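Local coordinates for protein putative acetyltransferase Ta0821 (Thermoplasma acidophilum DSM 1728, PDB 3C26) that is a putative acetyltransferase of the GNAT family that probably transfers acyl groups other than amino-acyl groups, at residues D46-V49 with D50-I53; Q107-I110 with Q111-G115. All blocks are in the same frame, centred on the assembly; numbering follows the deposited sequence.

How the interactions relate
Both contacts are local, interaction 1 inside one helix and interaction 2 at the last turn of another and the residues after it, so neither closes a loop. From the N terminus, interaction 1 (residues 46-53) comes first, inside helix 45-58. The chain then runs through strands 62-67, 70-79 and 85-92. Interaction 2 (residues 107-115) follows, just before strand 119-125. The two contacts are in series and neither nest nor cross. The centres of interactions 1 and 2 are about 24 Å apart, and they do not touch. Side chains of interaction 1 touch helix 31-40 and strand 204-211. Interaction 2 seats helix 101-113 on strands 70-79, 85-92 and 119-125 of the GNAT core.

Interaction 1 (D46-V49 with D50-I53); sequences DDYV and DKVI
Val52 lays its CG2 methyl over one face of the Tyr48 ring, one helical turn away. CG2 sits 3.9 Å from the centroid of the Tyr48 ring, a CH-pi contact displaced toward the rim, and CG1 of Val52 also reaches Tyr48 CE1 at 3.9 Å. The ring gets there because Tyr48 CG is anti to the backbone N (chi1 171°), which carries it beside the next turn. Lys51 CE comes obliquely to Tyr48 CD1 at 4.1 Å. Val49 CG1 packs more loosely on Ile53 CB, at 4.2 Å. With an alanine here instead of Tyr48, Val52 CG2 would probably lose the ring face it covers, and a gap is likely to open beside Trp179, whose ring stacks on the tyrosine.

This is i to i+4 packing along one alpha helix of the GNAT family region. Asp50 N bonds to Asp46 O at 2.9 Å, and Val52 N and Ile53 N bond to Tyr48 O and Val49 O. Two waters lie within hydrogen-bonding distance of both Asp47 OD1 and Asp50 OD2. They may ease the repulsion between these carboxylates, though they cannot serve every nearby acceptor at once. The other oxygen of Asp50, OD1, forms a salt bridge with Arg91.

Lys51 bends at chi3 (76°), and its NZ forms a salt bridge with Asp209. Asp46 OD1 hydrogen-bonds to Ser24 OG. Side chains of helix 45-58 thus meet helix 31-40 through Asp46, and strand 204-211 through Tyr48 and Lys51.

Interaction 2 (Q107-I110 with Q111-G115); sequences QETI and QFLRG
Thr109 and Leu113 lie side by side, with Thr109 CG2 4.0 Å from Leu113 CD1. They sit near the end of helix 101-113, the crossover helix of the GNAT beta-alpha-beta unit formed with strands 85-92 and 119-125. With chi1 at -62°, Thr109 turns OG1 back to a hydrogen bond with Ile105 O, and CG2 is left to meet the leucine. Leu113 has CG anti to its carbonyl carbon (chi1 -68°), and its CG rests 3.6 Å from Thr109 O. Both side chains also pack on Met77 and Leu87 of strands 70-79 and 85-92.

Phe112 N makes a fairly straight bond to Glu108 O, at 2.9 Å and 162°. Its ring swings away from the preceding turn, to Tyr63 and to a cation-pi contact with Lys116. Leu113 N is shared between Thr109 O and Ile110 O by two weak bonds.

Ile110 touches Leu120 on strand 119-125, and its carbonyl O is hydrogen-bonded to Tyr266 OH. The Arg114 side chain folds back toward Ile110. One guanidinium face lies above that same Ile110 O, offset toward the rim, and Arg114 NH2 stops 4.1 Å from Ile110 CG2.

Interaction 1 (D46-V49 with D50-I53)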
loop_
_atom_site.group_PDB
_atom_site.type_symbol
_atom_site.label_atom_id
_atom_site.label_comp_id
_atom_site.label_asym_id
_atom_site.label_seq_id
_atom_site.Cartn_x
_atom_site.Cartn_y
_atom_site.Cartn_z
ATOM N N ASP A 46 5.033 -10.209 -9.593
ATOM C CA ASP A 46 6.409 -10.717 -9.447
ATOM C C ASP A 46 6.438 -12.219 -9.439
ATOM O O ASP A 46 7.340 -12.828 -10.011
ATOM C CB ASP A 46 7.137 -10.178 -8.182
ATOM C CG ASP A 46 7.758 -8.790 -8.399
ATOM O OD1 ASP A 46 8.914 -8.723 -8.852
ATOM O OD2 ASP A 46 7.082 -7.761 -8.188
ATOM N N ASP A 47 5.442 -12.809 -8.801
ATOM C CA ASP A 47 5.356 -14.251 -8.695
ATOM C C ASP A 47 4.986 -14.844 -10.043
ATOM O O ASP A 47 5.368 -15.972 -10.364
ATOM C CB ASP A 47 4.277 -14.683 -7.693
ATOM C CG ASP A 47 4.551 -14.189 -6.267
ATOM O OD1 ASP A 47 5.605 -14.483 -5.683
ATOM O OD2 ASP A 47 3.702 -13.476 -5.761
ATOM N N TYR A 48 4.163 -14.109 -10.785
ATOM C CA TYR A 48 3.773 -14.511 -12.136
ATOM C C TYR A 48 5.028 -14.574 -12.994
ATOM O O TYR A 48 5.340 -15.572 -13.596
ATOM C CB TYR A 48 2.784 -13.524 -12.804
ATOM C CG TYR A 48 2.572 -13.865 -14.293
ATOM C CD1 TYR A 48 1.880 -15.009 -14.682
ATOM C CD2 TYR A 48 3.077 -13.057 -15.298
ATOM C CE1 TYR A 48 1.694 -15.332 -16.022
ATOM C CE2 TYR A 48 2.887 -13.358 -16.630
ATOM C CZ TYR A 48 2.213 -14.497 -16.992
ATOM O OH TYR A 48 2.029 -14.778 -18.329
ATOM N N VAL A 49 5.709 -13.452 -13.103
ATOM C CA VAL A 49 6.898 -13.374 -13.962
ATOM C C VAL A 49 7.951 -14.426 -13.507
ATOM O O VAL A 49 8.653 -15.042 -14.318
ATOM C CB VAL A 49 7.480 -11.922 -13.988
ATOM C CG1 VAL A 49 8.823 -11.892 -14.809
ATOM C CG2 VAL A 49 6.461 -10.855 -14.565
ATOM N N ASP A 50 8.039 -14.671 -12.204
ATOM C CA ASP A 50 9.031 -15.621 -11.713
ATOM C C ASP A 50 8.689 -16.988 -12.319
ATOM O O ASP A 50 9.544 -17.789 -12.646
ATOM C CB ASP A 50 8.983 -15.822 -10.210
ATOM C CG ASP A 50 9.659 -14.758 -9.423
ATOM O OD1 ASP A 50 10.389 -13.897 -9.974
ATOM O OD2 ASP A 50 9.484 -14.857 -8.196
ATOM N N LYS A 51 7.395 -17.213 -12.478
ATOM C CA LYS A 51 6.920 -18.522 -12.910
ATOM C C LYS A 51 7.139 -18.773 -14.392
ATOM O O LYS A 51 7.423 -19.881 -14.798
ATOM C CB LYS A 51 5.431 -18.666 -12.534
ATOM C CG LYS A 51 4.708 -19.874 -13.115
ATOM C CD LYS A 51 3.191 -19.868 -12.719
ATOM C CE LYS A 51 2.349 -18.869 -13.521
ATOM N NZ LYS A 51 0.936 -18.846 -13.028
ATOM N N VAL A 52 7.032 -17.730 -15.209
ATOM C CA VAL A 52 7.040 -17.901 -16.689
ATOM C C VAL A 52 8.295 -17.388 -17.439
ATOM O O VAL A 52 8.484 -17.635 -18.615
ATOM C CB VAL A 52 5.803 -17.212 -17.311
ATOM C CG1 VAL A 52 4.539 -17.892 -16.895
ATOM C CG2 VAL A 52 5.752 -15.755 -16.952
ATOM N N ILE A 53 9.165 -16.690 -16.731
ATOM C CA ILE A 53 10.297 -16.006 -17.383
ATOM C C ILE A 53 11.235 -16.976 -18.099
ATOM O O ILE A 53 11.799 -16.623 -19.121
ATOM C CB ILE A 53 11.091 -15.075 -16.398
ATOM C CG1 ILE A 53 12.060 -14.158 -17.200
ATOM C CG2 ILE A 53 11.782 -15.914 -15.329
ATOM C CD1 ILE A 53 12.588 -12.884 -16.451
HETATM O O HOH W 1 7.657 -16.236 -6.695
HETATM O O HOH W 2 8.073 -12.927 -6.207
#

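Interaction 2 (Q107-I110 with Q111-G115)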
loop_
_atom_site.group_PDB
_atom_site.type_symbol
_atom_site.label_atom_id
_atom_site.label_comp_id
_atom_site.label_asym_id
_atom_site.label_seq_id
_atom_site.Cartn_x
_atom_site.Cartn_y
_atom_site.Cartn_z
ATOM N N GLN A 107 14.110 2.399 -24.032
ATOM C CA GLN A 107 14.458 3.165 -25.258
ATOM C C GLN A 107 14.902 2.239 -26.408
ATOM O O GLN A 107 14.542 2.454 -27.563
ATOM C CB GLN A 107 15.507 4.222 -24.988
ATOM C CG GLN A 107 15.072 5.260 -23.989
ATOM C CD GLN A 107 16.175 6.242 -23.654
ATOM O OE1 GLN A 107 17.229 5.865 -23.118
ATOM N NE2 GLN A 107 15.928 7.495 -23.915
ATOM N N GLU A 108 15.694 1.216 -26.094
ATOM C CA GLU A 108 16.101 0.278 -27.125
ATOM C C GLU A 108 14.893 -0.450 -27.623
ATOM O O GLU A 108 14.751 -0.700 -28.819
ATOM C CB GLU A 108 17.094 -0.750 -26.595
ATOM C CG GLU A 108 18.354 -0.154 -26.176
ATOM C CD GLU A 108 19.263 0.168 -27.340
ATOM O OE1 GLU A 108 18.977 -0.251 -28.489
ATOM O OE2 GLU A 108 20.297 0.826 -27.088
ATOM N N THR A 109 14.033 -0.837 -26.687
ATOM C CA THR A 109 12.780 -1.528 -27.048
ATOM C C THR A 109 11.866 -0.656 -27.965
ATOM O O THR A 109 11.323 -1.138 -28.969
ATOM C CB THR A 109 12.015 -2.020 -25.794
ATOM O OG1 THR A 109 12.830 -2.960 -25.084
ATOM C CG2 THR A 109 10.668 -2.705 -26.143
ATOM N N ILE A 110 11.718 0.634 -27.662
ATOM C CA ILE A 110 10.816 1.478 -28.482
ATOM C C ILE A 110 11.331 1.553 -29.899
ATOM O O ILE A 110 10.573 1.469 -30.867
ATOM C CB ILE A 110 10.617 2.894 -27.873
ATOM C CG1 ILE A 110 9.808 2.748 -26.564
ATOM C CG2 ILE A 110 9.915 3.850 -28.872
ATOM C CD1 ILE A 110 9.995 3.868 -25.585
ATOM N N GLN A 111 12.642 1.653 -30.009
ATOM C CA GLN A 111 13.313 1.769 -31.306
ATOM C C GLN A 111 13.183 0.473 -32.089
ATOM O O GLN A 111 12.832 0.467 -33.263
ATOM C CB GLN A 111 14.781 2.172 -31.154
ATOM C CG GLN A 111 15.547 2.018 -32.457
ATOM C CD GLN A 111 16.534 3.149 -32.736
ATOM O OE1 GLN A 111 16.734 4.034 -31.908
ATOM N NE2 GLN A 111 17.129 3.138 -33.921
ATOM N N PHE A 112 13.471 -0.614 -31.394
ATOM C CA PHE A 112 13.360 -1.970 -31.925
ATOM C C PHE A 112 11.968 -2.338 -32.447
ATOM O O PHE A 112 11.852 -3.136 -33.386
ATOM C CB PHE A 112 13.741 -2.966 -30.827
ATOM C CG PHE A 112 13.674 -4.414 -31.244
ATOM C CD1 PHE A 112 14.609 -4.931 -32.101
ATOM C CD2 PHE A 112 12.725 -5.275 -30.695
ATOM C CE1 PHE A 112 14.585 -6.272 -32.468
ATOM C CE2 PHE A 112 12.681 -6.589 -31.073
ATOM C CZ PHE A 112 13.613 -7.093 -31.963
ATOM N N LEU A 113 10.917 -1.736 -31.888
ATOM C CA LEU A 113 9.520 -2.091 -32.251
ATOM C C LEU A 113 8.886 -1.074 -33.196
ATOM O O LEU A 113 7.805 -1.278 -33.705
ATOM C CB LEU A 113 8.645 -2.308 -31.019
ATOM C CG LEU A 113 8.991 -3.531 -30.170
ATOM C CD1 LEU A 113 8.071 -3.581 -28.988
ATOM C CD2 LEU A 113 8.907 -4.794 -30.986
ATOM N N ARG A 114 9.626 -0.014 -33.483
ATOM C CA ARG A 114 9.165 1.030 -34.399
ATOM C C ARG A 114 8.933 0.383 -35.760
ATOM O O ARG A 114 9.840 -0.199 -36.339
ATOM C CB ARG A 114 10.203 2.176 -34.535
ATOM C CG ARG A 114 9.656 3.485 -35.229
ATOM C CD ARG A 114 10.690 4.649 -35.317
ATOM N NE ARG A 114 11.613 4.669 -34.150
ATOM C CZ ARG A 114 11.345 5.273 -32.987
ATOM N NH1 ARG A 114 10.196 5.896 -32.834
ATOM N NH2 ARG A 114 12.208 5.241 -31.970
ATOM N N GLY A 115 7.699 0.462 -36.241
ATOM C CA GLY A 115 7.343 -0.044 -37.569
ATOM C C GLY A 115 6.794 -1.452 -37.568
ATOM O O GLY A 115 6.288 -1.944 -38.585
#